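PDB 5AWV: putative hexose oxidase from Nonomuraea sp. ATCC 39727, which probably oxidises a sugar of teicoplanin-type glycopeptide antibiotics, using an FAD that is covalently attached to the protein. Local coordinates for residues 292-297 and 397-402; 363-368 and 475-480; 369-374 and 424-429; 377-382 and 450-455. One frame throughout, in Å; residues are numbered along the deposited sequence.

Contact 1 of 4, residues 292-297 and 397-402; sequences WSQLMI and AVWLIG
Met-296 and Trp-399 both carry CG anti to their carbonyl carbon (chi1 -60° and -66°), which lays their side chains side by side; a bend at chi3 of Met-296 then folds CE over the indole. CE sits 3.8 Å from the centroid of the Trp-399 six-membered ring, a CH-pi contact over the face, and SD stands above the same face at greater distance, a Met-aromatic pair. The extended chain of Gln-294 runs beside Ile-401, with OE1 3.5 Å from Ile-401 CG1. Gln-294 NE2 approaches Trp-399 CE3 to 3.6 Å and makes a weak hydrogen bond to Met-296 SD. On the other face of the sheet, Leu-400 CD1 meets Ile-297 CD1 at 3.8 Å and Leu-295 CD2 at 4.0 Å, under helix 264-280. Leu-295 with Leu-400 and Ile-297 with Val-398 are antiparallel hydrogen-bonded pairs. Beyond them Gly-402 N donates to Ser-293 O at 3.0 Å, and water 1 bridges that oxygen to Leu-400 O. Tyr-395 takes the indole N-H of Trp-399. These are central strands of the antiparallel substrate-domain sheet of an FAD-linked oxidase, whose Trp-399 face packs on the bound antibiotic.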
# COMPACT_ATOMS: atom_id res chain seq x y z
N TRP A 292 7.38 -16.82 -6.90
CA TRP A 292 6.23 -16.00 -7.16
C TRP A 292 6.13 -15.65 -8.62
O TRP A 292 7.11 -15.48 -9.33
CB TRP A 292 6.37 -14.68 -6.36
CG TRP A 292 5.21 -13.72 -6.61
CD1 TRP A 292 3.99 -13.67 -5.98
CD2 TRP A 292 5.24 -12.61 -7.50
NE1 TRP A 292 3.24 -12.65 -6.47
CE2 TRP A 292 3.98 -11.96 -7.39
CE3 TRP A 292 6.19 -12.11 -8.38
CZ2 TRP A 292 3.64 -10.87 -8.20
CZ3 TRP A 292 5.84 -11.03 -9.21
CH2 TRP A 292 4.60 -10.39 -9.07
N SER A 293 4.91 -15.55 -9.08
CA SER A 293 4.63 -15.13 -10.44
C SER A 293 3.34 -14.42 -10.52
O SER A 293 2.49 -14.51 -9.63
CB SER A 293 4.63 -16.37 -11.37
OG SER A 293 3.53 -17.21 -11.09
N GLN A 294 3.18 -13.67 -11.59
CA GLN A 294 1.86 -13.22 -11.90
C GLN A 294 1.49 -13.28 -13.36
O GLN A 294 2.29 -12.86 -14.19
CB GLN A 294 1.60 -11.81 -11.35
CG GLN A 294 2.33 -10.68 -11.90
CD GLN A 294 1.82 -9.33 -11.29
OE1 GLN A 294 1.28 -9.26 -10.22
NE2 GLN A 294 2.01 -8.27 -12.01
N LEU A 295 0.32 -13.79 -13.62
CA LEU A 295 -0.18 -13.95 -14.96
C LEU A 295 -0.96 -12.74 -15.36
O LEU A 295 -2.00 -12.49 -14.84
CB LEU A 295 -0.92 -15.28 -15.11
CG LEU A 295 -1.54 -15.60 -16.51
CD1 LEU A 295 -0.48 -15.64 -17.63
CD2 LEU A 295 -2.35 -16.85 -16.50
N MET A 296 -0.44 -11.99 -16.31
CA MET A 296 -1.01 -10.72 -16.68
C MET A 296 -1.65 -10.90 -18.06
O MET A 296 -0.94 -11.15 -19.02
CB MET A 296 0.05 -9.68 -16.70
CG MET A 296 0.77 -9.49 -15.31
SD MET A 296 2.38 -8.68 -15.47
CE MET A 296 1.74 -7.04 -15.59
N ILE A 297 -2.97 -10.84 -18.10
CA ILE A 297 -3.76 -11.13 -19.26
C ILE A 297 -4.29 -9.76 -19.69
O ILE A 297 -5.41 -9.38 -19.36
CB ILE A 297 -4.87 -12.11 -19.01
CG1 ILE A 297 -4.37 -13.37 -18.30
CG2 ILE A 297 -5.57 -12.49 -20.31
CD1 ILE A 297 -5.49 -14.18 -17.72
N ALA A 397 -7.27 -5.61 -18.45
CA ALA A 397 -6.50 -6.79 -18.09
C ALA A 397 -7.11 -7.57 -16.92
O ALA A 397 -7.91 -7.00 -16.09
CB ALA A 397 -5.06 -6.41 -17.81
N VAL A 398 -6.79 -8.86 -16.88
CA VAL A 398 -6.97 -9.70 -15.67
C VAL A 398 -5.60 -10.14 -15.23
O VAL A 398 -4.85 -10.74 -16.04
CB VAL A 398 -7.83 -10.92 -15.96
CG1 VAL A 398 -7.93 -11.82 -14.70
CG2 VAL A 398 -9.18 -10.44 -16.42
N TRP A 399 -5.23 -9.84 -13.99
CA TRP A 399 -3.96 -10.29 -13.40
C TRP A 399 -4.26 -11.33 -12.30
O TRP A 399 -5.15 -11.09 -11.46
CB TRP A 399 -3.18 -9.13 -12.75
CG TRP A 399 -2.70 -8.09 -13.67
CD1 TRP A 399 -2.98 -7.96 -15.00
CD2 TRP A 399 -1.84 -7.00 -13.33
NE1 TRP A 399 -2.35 -6.86 -15.50
CE2 TRP A 399 -1.63 -6.26 -14.49
CE3 TRP A 399 -1.20 -6.61 -12.15
CZ2 TRP A 399 -0.83 -5.11 -14.51
CZ3 TRP A 399 -0.38 -5.48 -12.16
CH2 TRP A 399 -0.23 -4.73 -13.33
N LEU A 400 -3.55 -12.44 -12.34
CA LEU A 400 -3.71 -13.52 -11.40
C LEU A 400 -2.38 -13.56 -10.65
O LEU A 400 -1.32 -13.87 -11.23
CB LEU A 400 -3.99 -14.80 -12.12
CG LEU A 400 -5.37 -14.85 -12.84
CD1 LEU A 400 -5.28 -15.57 -14.16
CD2 LEU A 400 -6.39 -15.54 -11.95
N ILE A 401 -2.38 -13.09 -9.40
CA ILE A 401 -1.16 -12.77 -8.65
C ILE A 401 -0.94 -13.85 -7.63
O ILE A 401 -1.87 -14.12 -6.83
CB ILE A 401 -1.37 -11.40 -7.94
CG1 ILE A 401 -1.80 -10.28 -8.95
CG2 ILE A 401 -0.15 -10.93 -7.21
CD1 ILE A 401 -2.34 -9.04 -8.21
N GLY A 402 0.23 -14.48 -7.69
CA GLY A 402 0.65 -15.54 -6.74
C GLY A 402 0.53 -15.09 -5.29
O GLY A 402 0.93 -14.01 -4.97
O HOH W 1 0.34 -16.07 -10.74

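Contact 2 of 4, residues 363-368 and 475-480; sequences ASKTKA and DSDLAD. With N1L (2-amino-2-deoxy-beta-D-glucopyranuronic acid), chain B.
Lys-367 reaches from strand 363-371 to the carboxylates of Asp-475 and Asp-477. Its CB lies 3.5 Å from Asp-475 OD2, and CG remains beside the same oxygen at 3.4 Å. From CD onward the chain curls, with chi3 59° and chi4 73°, so that CE comes within reach of both Asp-475 OD2 and Asp-477 OD2 and NZ ends in salt bridges to both. Lys-367 NZ lies 2.9 Å from Asp-475 OD2, on its syn lone pair, and 2.8 Å from Asp-477 OD2, on the anti side of that carboxylate. Lys-365, two residues earlier, is bent at chi2 and crosses Asp-475 at about a right angle. Its NZ comes to 2.6 Å from Asp-475 OD1, from above the carboxylate plane. The backbone N of Asp-477 reaches the same OD1 from the opposite face at 3.0 Å, closing an Asx turn. Two donors thus grip OD1, while water 2 links OD2 to the backbone N of Ala-368; together they should fix the rotation of the Asp-475 carboxylate. The paired charges would be expected to keep both aspartates ionised in this buried setting. Thr-366, between the lysines, points away from this network, and its OG1 is 2.7 Å from O3 of the bound amino-glucuronic acid. The salt-bridge network ties the outermost strand 363-371 to the short 3-10 turn 476-478. Helix 438-452 flanks it, with Val-445 against both lysines and Arg-446 paired to Asp-477, while helix 490-495 packs against Leu-478.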
# COMPACT_ATOMS: atom_id res chain seq x y z
N ALA A 363 -5.97 7.58 -15.39
CA ALA A 363 -7.15 7.26 -14.69
C ALA A 363 -7.37 5.71 -14.80
O ALA A 363 -7.12 5.15 -15.82
CB ALA A 363 -8.28 8.05 -15.29
N SER A 364 -7.74 5.02 -13.74
CA SER A 364 -7.94 3.59 -13.79
C SER A 364 -9.00 3.14 -12.81
O SER A 364 -9.36 3.86 -11.88
CB SER A 364 -6.58 2.90 -13.54
OG SER A 364 -6.23 3.02 -12.18
N LYS A 365 -9.51 1.94 -13.01
CA LYS A 365 -10.41 1.27 -12.07
C LYS A 365 -9.98 -0.17 -11.97
O LYS A 365 -9.85 -0.87 -13.01
CB LYS A 365 -11.83 1.31 -12.59
CG LYS A 365 -12.85 0.46 -11.86
CD LYS A 365 -13.16 1.07 -10.57
CE LYS A 365 -14.28 0.34 -9.87
NZ LYS A 365 -14.39 0.90 -8.49
N THR A 366 -9.76 -0.64 -10.74
CA THR A 366 -9.40 -1.97 -10.49
C THR A 366 -10.44 -2.58 -9.57
O THR A 366 -10.88 -1.93 -8.60
CB THR A 366 -8.02 -2.05 -9.79
OG1 THR A 366 -7.00 -1.53 -10.61
CG2 THR A 366 -7.66 -3.49 -9.45
N LYS A 367 -10.90 -3.76 -9.90
CA LYS A 367 -11.83 -4.53 -9.10
C LYS A 367 -11.09 -5.78 -8.71
O LYS A 367 -10.13 -6.16 -9.40
CB LYS A 367 -13.12 -4.83 -9.86
CG LYS A 367 -13.77 -3.57 -10.40
CD LYS A 367 -14.98 -3.72 -11.27
CE LYS A 367 -16.09 -4.43 -10.58
NZ LYS A 367 -16.77 -3.60 -9.53
N ALA A 368 -11.47 -6.45 -7.64
CA ALA A 368 -10.60 -7.55 -7.09
C ALA A 368 -11.37 -8.68 -6.42
O ALA A 368 -12.53 -8.53 -6.01
CB ALA A 368 -9.65 -6.91 -6.05
N ASP A 475 -12.89 -1.06 -3.65
CA ASP A 475 -13.81 -0.90 -4.81
C ASP A 475 -15.25 -0.59 -4.27
O ASP A 475 -15.92 -1.49 -3.79
CB ASP A 475 -13.84 -2.19 -5.55
CG ASP A 475 -14.84 -2.18 -6.74
OD1 ASP A 475 -15.37 -1.10 -7.13
OD2 ASP A 475 -15.01 -3.29 -7.30
N SER A 476 -15.65 0.69 -4.35
CA SER A 476 -16.98 1.18 -3.98
C SER A 476 -18.14 0.48 -4.66
O SER A 476 -19.22 0.48 -4.10
CB SER A 476 -17.10 2.68 -4.32
OG SER A 476 -16.29 3.23 -3.31
N ASP A 477 -17.88 -0.22 -5.80
CA ASP A 477 -18.89 -0.95 -6.49
C ASP A 477 -19.39 -2.08 -5.64
O ASP A 477 -20.55 -2.55 -5.84
CB ASP A 477 -18.43 -1.53 -7.84
CG ASP A 477 -17.99 -0.51 -8.84
OD1 ASP A 477 -18.10 0.73 -8.69
OD2 ASP A 477 -17.49 -0.96 -9.86
N LEU A 478 -18.58 -2.54 -4.69
CA LEU A 478 -18.99 -3.66 -3.86
C LEU A 478 -20.06 -3.25 -2.84
O LEU A 478 -20.77 -4.08 -2.31
CB LEU A 478 -17.83 -4.28 -3.10
CG LEU A 478 -16.80 -5.01 -3.98
CD1 LEU A 478 -15.80 -5.80 -3.11
CD2 LEU A 478 -17.53 -5.89 -4.96
N ALA A 479 -20.14 -1.97 -2.54
CA ALA A 479 -21.24 -1.38 -1.74
C ALA A 479 -22.36 -0.79 -2.61
O ALA A 479 -23.20 -0.09 -2.09
CB ALA A 479 -20.70 -0.25 -0.90
N ASP A 480 -22.38 -1.03 -3.92
CA ASP A 480 -23.40 -0.43 -4.76
C ASP A 480 -24.36 -1.56 -5.04
O ASP A 480 -24.00 -2.46 -5.79
CB ASP A 480 -22.81 0.11 -6.04
CG ASP A 480 -23.89 0.68 -7.02
OD1 ASP A 480 -25.09 0.43 -6.86
OD2 ASP A 480 -23.48 1.32 -7.98
C1 N1L B . -0.39 -1.66 -10.18
C2 N1L B . -1.87 -1.68 -10.84
C3 N1L B . -2.99 -1.85 -9.80
C4 N1L B . -2.69 -3.11 -9.01
C5 N1L B . -1.38 -2.90 -8.21
C6 N1L B . -1.05 -4.09 -7.26
N2 N1L B . -2.17 -0.49 -11.63
O3 N1L B . -4.33 -2.02 -10.46
O4 N1L B . -3.85 -3.49 -8.12
O5 N1L B . -0.24 -2.77 -9.15
O6B N1L B . -0.28 -5.13 -7.85
O6A N1L B . -2.20 -4.74 -6.89
O HOH W 2 -13.67 -5.27 -6.25

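Contact 3 of 4, residues 369-374 and 424-429; sequences GYLRKR and LKVNYI. With N1L (2-amino-2-deoxy-beta-D-glucopyranuronic acid), chain B.
Tyr-370 and Lys-425 share the polar contact: their side chains rise side by side from an antiparallel non-hydrogen-bonded residue pair, and NZ donates to the phenol OH at 2.8 Å. With chi1 -57° and an extended chain beyond CG, Lys-425 follows the tyrosine outward, its CE 3.6 Å from Tyr-370 CE1. The ammonium group also makes cation-pi contacts with Tyr-165, Tyr-403 and Tyr-470, so aromatic groups surround the buried charge. Backbone bonds come from two hydrogen-bonded pairs. Gly-369 N donates to Val-426 O at 3.0 Å, and Val-426 N returns to Gly-369 O at 2.8 Å in a nearly straight bond (N-H...O 171°). Leu-371 and Leu-424 repeat the exchange, with the bond from Leu-424 N to Leu-371 O stretched to 3.3 Å. Apolar packing fills the face opposite Lys-425. Leu-371 CB meets Leu-424 CB at 4.0 Å, and Leu-371 CG is equally far from Val-426 CG1, a methyl that also rests against the Gly-369 carbonyl. Leu-424 continues this layer onto His-274 and Tyr-278 of helix 264-280. The strands form one edge of the seven-stranded antiparallel sheet. On the Lys-425 side the sheet looks toward the flavin site, where Tyr-165 and Tyr-470 bind FAD and Asn-427 lines the pocket of the bound amino-glucuronic acid, consistent with a substrate-binding sheet facing the cofactor in this oxidase family.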
# COMPACT_ATOMS: atom_id res chain seq x y z
N GLY A 369 -10.72 -9.83 -6.34
CA GLY A 369 -11.23 -11.03 -5.67
C GLY A 369 -10.07 -11.87 -5.20
O GLY A 369 -8.94 -11.74 -5.73
N TYR A 370 -10.29 -12.70 -4.18
CA TYR A 370 -9.39 -13.73 -3.79
C TYR A 370 -9.84 -15.06 -4.41
O TYR A 370 -11.03 -15.35 -4.42
CB TYR A 370 -9.43 -13.91 -2.31
CG TYR A 370 -8.60 -12.96 -1.52
CD1 TYR A 370 -7.24 -13.22 -1.33
CD2 TYR A 370 -9.18 -11.89 -0.85
CE1 TYR A 370 -6.46 -12.39 -0.55
CE2 TYR A 370 -8.40 -11.04 -0.07
CZ TYR A 370 -7.03 -11.29 0.09
OH TYR A 370 -6.21 -10.49 0.83
N LEU A 371 -8.90 -15.89 -4.79
CA LEU A 371 -9.13 -17.29 -5.15
C LEU A 371 -8.54 -18.26 -4.16
O LEU A 371 -7.35 -18.22 -3.92
CB LEU A 371 -8.52 -17.57 -6.54
CG LEU A 371 -9.29 -16.87 -7.70
CD1 LEU A 371 -8.51 -16.98 -8.97
CD2 LEU A 371 -10.71 -17.39 -7.85
N ARG A 372 -9.35 -19.25 -3.76
CA ARG A 372 -8.91 -20.47 -3.04
C ARG A 372 -8.65 -21.65 -3.94
O ARG A 372 -7.93 -22.53 -3.57
CB ARG A 372 -9.98 -20.93 -2.03
CG ARG A 372 -10.39 -19.87 -1.08
CD ARG A 372 -11.63 -20.32 -0.31
NE ARG A 372 -11.19 -21.33 0.67
CZ ARG A 372 -11.99 -22.21 1.26
NH1 ARG A 372 -13.29 -22.30 0.96
NH2 ARG A 372 -11.49 -23.04 2.17
N LYS A 373 -9.26 -21.65 -5.11
CA LYS A 373 -9.13 -22.69 -6.14
C LYS A 373 -9.05 -21.91 -7.45
O LYS A 373 -9.34 -20.71 -7.46
CB LYS A 373 -10.34 -23.58 -6.15
CG LYS A 373 -10.40 -24.47 -4.98
CD LYS A 373 -11.77 -25.13 -4.95
CE LYS A 373 -11.77 -26.53 -5.48
NZ LYS A 373 -12.03 -27.47 -4.34
N ARG A 374 -8.71 -22.58 -8.55
CA ARG A 374 -8.76 -21.89 -9.82
C ARG A 374 -10.12 -21.40 -10.19
O ARG A 374 -11.19 -21.96 -9.81
CB ARG A 374 -8.20 -22.75 -10.94
CG ARG A 374 -9.12 -23.93 -11.33
CD ARG A 374 -8.69 -24.36 -12.71
NE ARG A 374 -9.28 -25.57 -13.24
CZ ARG A 374 -10.35 -25.64 -14.02
NH1 ARG A 374 -11.05 -24.55 -14.31
NH2 ARG A 374 -10.68 -26.83 -14.55
N LEU A 424 -4.37 -17.24 -4.87
CA LEU A 424 -4.17 -16.14 -5.85
C LEU A 424 -4.96 -14.94 -5.43
O LEU A 424 -6.08 -15.09 -4.87
CB LEU A 424 -4.67 -16.61 -7.23
CG LEU A 424 -3.85 -17.73 -7.89
CD1 LEU A 424 -4.68 -18.46 -8.96
CD2 LEU A 424 -2.59 -17.14 -8.48
N LYS A 425 -4.49 -13.76 -5.80
CA LYS A 425 -5.33 -12.64 -5.76
C LYS A 425 -5.63 -12.37 -7.23
O LYS A 425 -4.73 -12.47 -8.10
CB LYS A 425 -4.71 -11.42 -5.10
CG LYS A 425 -4.22 -11.64 -3.62
CD LYS A 425 -4.32 -10.31 -2.84
CE LYS A 425 -3.60 -10.50 -1.48
NZ LYS A 425 -3.99 -9.43 -0.54
N VAL A 426 -6.84 -11.99 -7.50
CA VAL A 426 -7.17 -11.68 -8.93
C VAL A 426 -7.62 -10.25 -9.07
O VAL A 426 -8.60 -9.84 -8.41
CB VAL A 426 -8.10 -12.76 -9.59
CG1 VAL A 426 -9.35 -13.01 -8.82
CG2 VAL A 426 -8.56 -12.31 -11.01
N ASN A 427 -7.03 -9.51 -10.01
CA ASN A 427 -7.41 -8.19 -10.30
C ASN A 427 -7.98 -8.04 -11.71
O ASN A 427 -7.53 -8.70 -12.67
CB ASN A 427 -6.24 -7.21 -10.12
CG ASN A 427 -5.91 -6.95 -8.64
OD1 ASN A 427 -6.63 -7.39 -7.77
ND2 ASN A 427 -4.84 -6.26 -8.39
N TYR A 428 -8.96 -7.20 -11.80
CA TYR A 428 -9.71 -6.83 -13.02
C TYR A 428 -9.55 -5.36 -13.22
O TYR A 428 -10.11 -4.54 -12.48
CB TYR A 428 -11.17 -7.31 -12.88
CG TYR A 428 -11.37 -8.77 -12.46
CD1 TYR A 428 -11.41 -9.12 -11.13
CD2 TYR A 428 -11.51 -9.81 -13.40
CE1 TYR A 428 -11.62 -10.40 -10.72
CE2 TYR A 428 -11.71 -11.11 -12.98
CZ TYR A 428 -11.77 -11.40 -11.64
OH TYR A 428 -11.92 -12.69 -11.23
N ILE A 429 -8.77 -4.98 -14.24
CA ILE A 429 -8.17 -3.67 -14.40
C ILE A 429 -8.55 -3.00 -15.70
O ILE A 429 -8.59 -3.66 -16.72
CB ILE A 429 -6.65 -3.76 -14.39
CG1 ILE A 429 -6.16 -4.42 -13.10
CG2 ILE A 429 -5.96 -2.38 -14.43
CD1 ILE A 429 -4.79 -4.99 -13.23
C1 N1L B . -0.39 -1.66 -10.18
C2 N1L B . -1.87 -1.68 -10.84
C3 N1L B . -2.99 -1.85 -9.80
C4 N1L B . -2.69 -3.11 -9.01
C5 N1L B . -1.38 -2.90 -8.21
C6 N1L B . -1.05 -4.09 -7.26
N2 N1L B . -2.17 -0.49 -11.63
O3 N1L B . -4.33 -2.02 -10.46
O4 N1L B . -3.85 -3.49 -8.12
O5 N1L B . -0.24 -2.77 -9.15
O6B N1L B . -0.28 -5.13 -7.85
O6A N1L B . -2.20 -4.74 -6.89

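Contact 4 of 4, residues 377-382 and 450-455; sequences DRQIQA and ADVYAE. With N1L (2-amino-2-deoxy-beta-D-glucopyranuronic acid), chain C; MAN (alpha-D-mannopyranose), chain D.
Helix 377-387 packs by its first turns against the C-terminal end of helix 438-452, where Tyr-453 is the first residue to leave helical angles; the backbones come nearest at Gln-379 and Val-452, with CA atoms 4.9 Å apart. Both helices lie beside the antiparallel sheet of the substrate domain, and the start of one packs on the end of the other. Ala-382 presses its CB between the two helices, 3.9 Å from Asp-451 CB and 4.1 Å from Val-452 CG2. Gln-379, with CG anti to the carbonyl carbon (chi1 -70°) and an extended chain beyond it, reaches across Val-452 at about a right angle. Its CG rests 3.3 Å from Val-452 O. Val-452 CG1 sits over the centre of one face of the Tyr-453 ring, while the Tyr-453 hydroxyl is hydrogen-bonded to that of Tyr-428 on the sheet. Toward solvent, Arg-378 crosses Glu-455 with guanidinium and carboxylate planes 78° apart. Arg-378 NH2 binds the backbone of the bound antibiotic peptide, and Gln-381 NE2 makes a weak bond to a mannose. Glu-455 OE2 lies over one guanidinium face, 3.2 Å from Arg-378 NH1, a salt bridge of charges alone, whereas the N-H of NH1 points to O6B of a second amino-glucuronic acid at 3.2 Å, with an N-H...O angle of 159°.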
# COMPACT_ATOMS: atom_id res chain seq x y z
N ASP A 377 -14.35 -23.40 -15.10
CA ASP A 377 -14.40 -23.38 -16.54
C ASP A 377 -15.31 -22.29 -17.09
O ASP A 377 -14.95 -21.67 -18.06
CB ASP A 377 -14.84 -24.75 -17.07
CG ASP A 377 -13.87 -25.88 -16.70
OD1 ASP A 377 -12.68 -25.60 -16.36
OD2 ASP A 377 -14.33 -27.05 -16.71
N ARG A 378 -16.42 -22.03 -16.42
CA ARG A 378 -17.38 -21.00 -16.81
C ARG A 378 -16.84 -19.61 -16.58
O ARG A 378 -17.05 -18.70 -17.35
CB ARG A 378 -18.69 -21.20 -16.09
CG ARG A 378 -19.28 -22.60 -16.36
CD ARG A 378 -20.65 -22.84 -15.74
NE ARG A 378 -21.68 -22.05 -16.40
CZ ARG A 378 -22.97 -22.09 -16.12
NH1 ARG A 378 -23.47 -22.93 -15.19
NH2 ARG A 378 -23.79 -21.28 -16.78
N GLN A 379 -16.04 -19.47 -15.54
CA GLN A 379 -15.36 -18.22 -15.26
C GLN A 379 -14.28 -17.94 -16.25
O GLN A 379 -14.11 -16.83 -16.70
CB GLN A 379 -14.83 -18.22 -13.82
CG GLN A 379 -15.97 -18.14 -12.76
CD GLN A 379 -15.46 -18.11 -11.32
OE1 GLN A 379 -15.83 -17.23 -10.56
NE2 GLN A 379 -14.65 -19.03 -10.97
N ILE A 380 -13.53 -18.98 -16.63
CA ILE A 380 -12.52 -18.75 -17.64
C ILE A 380 -13.18 -18.31 -18.98
O ILE A 380 -12.62 -17.47 -19.70
CB ILE A 380 -11.63 -19.98 -17.82
CG1 ILE A 380 -10.78 -20.17 -16.54
CG2 ILE A 380 -10.80 -19.93 -19.05
CD1 ILE A 380 -10.07 -21.46 -16.47
N GLN A 381 -14.30 -18.94 -19.31
CA GLN A 381 -15.07 -18.56 -20.50
C GLN A 381 -15.39 -17.06 -20.47
O GLN A 381 -15.22 -16.36 -21.45
CB GLN A 381 -16.36 -19.40 -20.57
CG GLN A 381 -17.11 -19.31 -21.92
CD GLN A 381 -18.49 -20.03 -21.96
OE1 GLN A 381 -19.26 -20.01 -20.97
NE2 GLN A 381 -18.83 -20.66 -23.12
N ALA A 382 -15.88 -16.58 -19.31
CA ALA A 382 -16.23 -15.17 -19.13
C ALA A 382 -15.03 -14.26 -19.26
O ALA A 382 -15.14 -13.21 -19.92
CB ALA A 382 -16.93 -14.96 -17.81
N ALA A 450 -18.80 -8.75 -13.30
CA ALA A 450 -20.13 -9.31 -13.10
C ALA A 450 -20.30 -10.65 -13.86
O ALA A 450 -20.89 -11.59 -13.33
CB ALA A 450 -21.21 -8.33 -13.54
N ASP A 451 -19.66 -10.79 -15.02
CA ASP A 451 -19.80 -12.07 -15.79
C ASP A 451 -19.03 -13.15 -15.06
O ASP A 451 -19.51 -14.31 -14.83
CB ASP A 451 -19.27 -11.96 -17.20
CG ASP A 451 -20.18 -11.11 -18.12
OD1 ASP A 451 -21.28 -10.70 -17.74
OD2 ASP A 451 -19.74 -10.81 -19.22
N VAL A 452 -17.82 -12.81 -14.65
CA VAL A 452 -17.02 -13.78 -13.90
C VAL A 452 -17.75 -14.26 -12.66
O VAL A 452 -17.81 -15.45 -12.41
CB VAL A 452 -15.62 -13.20 -13.56
CG1 VAL A 452 -14.86 -14.07 -12.59
CG2 VAL A 452 -14.84 -13.04 -14.81
N TYR A 453 -18.36 -13.32 -11.92
CA TYR A 453 -19.00 -13.61 -10.65
C TYR A 453 -20.53 -13.74 -10.79
O TYR A 453 -21.25 -13.64 -9.79
CB TYR A 453 -18.58 -12.60 -9.55
CG TYR A 453 -17.06 -12.68 -9.29
CD1 TYR A 453 -16.48 -13.84 -8.74
CD2 TYR A 453 -16.23 -11.65 -9.65
CE1 TYR A 453 -15.10 -13.92 -8.52
CE2 TYR A 453 -14.85 -11.78 -9.48
CZ TYR A 453 -14.33 -12.88 -8.90
OH TYR A 453 -12.95 -12.94 -8.75
N ALA A 454 -21.00 -14.17 -11.97
CA ALA A 454 -22.45 -14.15 -12.27
C ALA A 454 -23.27 -15.09 -11.41
O ALA A 454 -24.42 -14.77 -11.03
CB ALA A 454 -22.74 -14.35 -13.77
N GLU A 455 -22.68 -16.18 -11.00
CA GLU A 455 -23.40 -17.14 -10.18
C GLU A 455 -23.58 -16.67 -8.71
O GLU A 455 -24.42 -17.19 -8.00
CB GLU A 455 -22.72 -18.51 -10.24
CG GLU A 455 -22.81 -19.20 -11.61
CD GLU A 455 -22.55 -20.74 -11.53
OE1 GLU A 455 -21.86 -21.25 -10.59
OE2 GLU A 455 -23.04 -21.48 -12.40
C1 N1L C . -24.44 -26.45 -15.35
C2 N1L C . -25.65 -27.35 -14.79
C3 N1L C . -26.03 -26.90 -13.30
C4 N1L C . -24.79 -26.72 -12.42
C5 N1L C . -23.77 -25.78 -13.16
C6 N1L C . -22.58 -25.39 -12.23
N2 N1L C . -26.79 -27.64 -15.42
O3 N1L C . -26.86 -27.98 -12.85
O4 N1L C . -25.30 -26.10 -11.19
O5 N1L C . -23.29 -26.41 -14.44
O6B N1L C . -21.73 -24.48 -12.98
O6A N1L C . -21.94 -26.58 -11.75
C1 MAN D . -20.57 -20.14 -27.65
C2 MAN D . -19.28 -20.36 -26.85
C3 MAN D . -18.84 -19.05 -26.20
C4 MAN D . -18.72 -17.95 -27.29
C5 MAN D . -20.06 -17.70 -28.04
C6 MAN D . -19.95 -16.54 -29.08
O2 MAN D . -18.28 -20.77 -27.70
O3 MAN D . -17.53 -19.25 -25.48
O4 MAN D . -18.36 -16.84 -26.59
O5 MAN D . -20.53 -18.96 -28.62
O6 MAN D . -19.33 -17.02 -30.31

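Contacts 1 and 3 are buried strand pairings that meet on adjacent strands 395-402 and 424-432 of one sheet, Ile-401 N approaching Lys-425 O at 2.8 Å. Contact 2 shares strand 363-371 with contact 3 but leaves the sheet edge for a loop; both contacts touch the same amino-glucuronic acid. Contact 4 lies farther out, about 24 Å from the chain's centre to its own, partly buried and held by alanine, valine and the chain of a glutamine, with a charged pair beside the bound antibiotic. It meets contact 3 through the tyrosine and valine layer behind the sheet. Contact 1, at the middle of the sheet, is wholly buried and relies on backbone bonds and apolar packing, where contact 2 at the sheet edge relies on charge.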